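Local coordinates for protein isomaltodextranase (Arthrobacter globiformis, PDB 5AWO) that hydrolyses (1->6)-alpha-D-glucosidic linkages in polysaccharides such as dextran, removing successive isomaltose units from the non-reducing chain ends, at residues M318-F323 and W357-K362. Sequence-based numbering, arbitrary orientation. Where two conformers were deposited one is given.
Sequences MRASTF and WVYTNK
Ala320 and Val358 bring the two backbones nearest each other, 7.6 Å between their CA atoms, and side chains fill the distance between them. Segment 318-323 is a loop with a short 3-10 turn at 320-322, and segment 357-362 ends the loop before helix 362-370 and enters that helix at Lys362. Tyr359 carries most of the contact. Its CG stands beside the backbone N and anti to the carbonyl carbon (chi1 -62°), and its ring reaches out to residues 318-320. The phenol OH of Tyr359 lies 3.2 Å from Met318 O and 3.3 Å from Ala320 N. It is hydrogen-bonded to Asp347 OD1, which also bonds to Ala320 N; Asp347 OD2 takes Ser321 N. Met318 runs alongside the tyrosine in the opposite direction. Met318 SD sits at the ring edge, 5.1 Å from the ring centroid of Tyr359, a Met-aromatic contact. The bend at chi3 (-76°) puts CE of Met318 against Tyr359 CE1, at 3.7 Å. Ala320 CB meets the phenol end of the ring obliquely, 3.9 Å from Tyr359 CZ. Within its own segment, Val358 lays CG1 over one face of the Tyr359 ring, offset toward the rim. Val358 CG2 only grazes Ala320 CB. A phenylalanine in place of Tyr359 would probably keep much of the apolar packing but leave Asp347 OD1 without its phenol partner. The contact is buried and lies away from the probable catalytic aspartates, Asp201 and Asp262. It joins the loops that follow strands 312-314 and 343-345, the seventh and eighth strands of the parallel TIM barrel sheet. Apolar groups pack against one face and the rim of the ring, while Asp347, from the same loop as Tyr359, satisfies the buried hydroxyl and links that loop to the start of the 3-10 turn.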
# COMPACT_ATOMS: atom_id res chain seq x y z
N MET A 318 10.97 9.35 3.78
CA MET A 318 12.26 9.59 3.13
C MET A 318 12.94 10.80 3.77
O MET A 318 12.39 11.90 3.81
CB MET A 318 12.08 9.80 1.62
CG MET A 318 11.59 8.56 0.94
SD MET A 318 11.49 8.70 -0.85
CE MET A 318 10.01 9.68 -1.00
N ARG A 319 14.16 10.56 4.27
CA ARG A 319 14.95 11.59 4.95
C ARG A 319 16.26 11.73 4.13
O ARG A 319 17.30 11.12 4.42
CB ARG A 319 15.19 11.22 6.40
CG ARG A 319 13.92 11.00 7.23
CD ARG A 319 14.20 10.98 8.74
NE ARG A 319 14.64 12.30 9.12
CZ ARG A 319 15.41 12.61 10.16
NH1 ARG A 319 15.76 11.72 11.08
NH2 ARG A 319 15.81 13.86 10.28
N ALA A 320 16.16 12.45 3.03
CA ALA A 320 17.26 12.41 2.02
C ALA A 320 18.60 12.83 2.61
O ALA A 320 19.64 12.23 2.30
CB ALA A 320 16.93 13.29 0.83
N SER A 321 18.59 13.86 3.44
CA SER A 321 19.82 14.42 4.03
C SER A 321 20.49 13.49 5.02
O SER A 321 21.64 13.72 5.43
CB SER A 321 19.53 15.73 4.75
OG SER A 321 18.92 15.47 6.01
N THR A 322 19.79 12.45 5.46
CA THR A 322 20.37 11.50 6.41
C THR A 322 21.25 10.43 5.79
O THR A 322 21.88 9.67 6.52
CB THR A 322 19.31 10.81 7.28
OG1 THR A 322 18.52 9.90 6.49
CG2 THR A 322 18.41 11.83 7.97
N PHE A 323 21.23 10.32 4.47
CA PHE A 323 22.05 9.36 3.75
C PHE A 323 23.44 9.92 3.47
O PHE A 323 23.66 11.13 3.54
CB PHE A 323 21.34 8.89 2.47
CG PHE A 323 20.13 8.01 2.77
CD1 PHE A 323 18.89 8.57 3.08
CD2 PHE A 323 20.27 6.64 2.82
CE1 PHE A 323 17.82 7.73 3.43
CE2 PHE A 323 19.21 5.83 3.15
CZ PHE A 323 17.98 6.37 3.45
N TRP A 357 16.26 17.45 -5.91
CA TRP A 357 16.29 16.63 -7.10
C TRP A 357 15.89 15.14 -6.90
O TRP A 357 15.37 14.50 -7.80
CB TRP A 357 17.69 16.71 -7.75
CG TRP A 357 18.76 16.15 -6.84
CD1 TRP A 357 19.50 16.83 -5.91
CD2 TRP A 357 19.17 14.79 -6.75
NE1 TRP A 357 20.32 15.98 -5.25
CE2 TRP A 357 20.14 14.71 -5.73
CE3 TRP A 357 18.79 13.62 -7.41
CZ2 TRP A 357 20.76 13.52 -5.39
CZ3 TRP A 357 19.39 12.42 -7.06
CH2 TRP A 357 20.38 12.39 -6.04
N VAL A 358 16.15 14.60 -5.71
CA VAL A 358 15.86 13.19 -5.38
C VAL A 358 14.39 12.87 -5.65
O VAL A 358 14.00 11.79 -6.13
CB VAL A 358 16.17 12.90 -3.86
CG1 VAL A 358 15.72 11.49 -3.42
CG2 VAL A 358 17.66 13.09 -3.57
N TYR A 359 13.57 13.86 -5.34
CA TYR A 359 12.12 13.71 -5.27
C TYR A 359 11.42 14.15 -6.56
O TYR A 359 10.22 13.88 -6.73
CB TYR A 359 11.62 14.52 -4.11
CG TYR A 359 12.16 14.08 -2.78
CD1 TYR A 359 12.07 12.74 -2.37
CD2 TYR A 359 12.78 14.97 -1.92
CE1 TYR A 359 12.54 12.32 -1.15
CE2 TYR A 359 13.26 14.56 -0.68
CZ TYR A 359 13.15 13.23 -0.30
OH TYR A 359 13.60 12.82 0.94
N THR A 360 12.14 14.83 -7.45
CA THR A 360 11.52 15.56 -8.56
C THR A 360 11.98 15.10 -9.94
O THR A 360 11.88 15.85 -10.92
CB THR A 360 11.72 17.07 -8.38
OG1 THR A 360 13.12 17.37 -8.40
CG2 THR A 360 11.07 17.55 -7.09
N ASN A 361 12.46 13.86 -10.07
CA ASN A 361 12.73 13.29 -11.38
C ASN A 361 11.39 12.89 -12.01
O ASN A 361 10.71 11.99 -11.55
CB ASN A 361 13.66 12.08 -11.24
CG ASN A 361 13.95 11.36 -12.54
OD1 ASN A 361 13.13 11.31 -13.45
ND2 ASN A 361 15.10 10.75 -12.61
N LYS A 362 11.00 13.63 -13.05
CA LYS A 362 9.68 13.46 -13.65
C LYS A 362 9.46 12.05 -14.17
O LYS A 362 8.33 11.54 -14.10
CB LYS A 362 9.45 14.52 -14.74
CG LYS A 362 9.27 15.93 -14.18
CD LYS A 362 9.56 17.00 -15.24
CE LYS A 362 9.71 18.41 -14.66
NZ LYS A 362 11.08 18.83 -14.19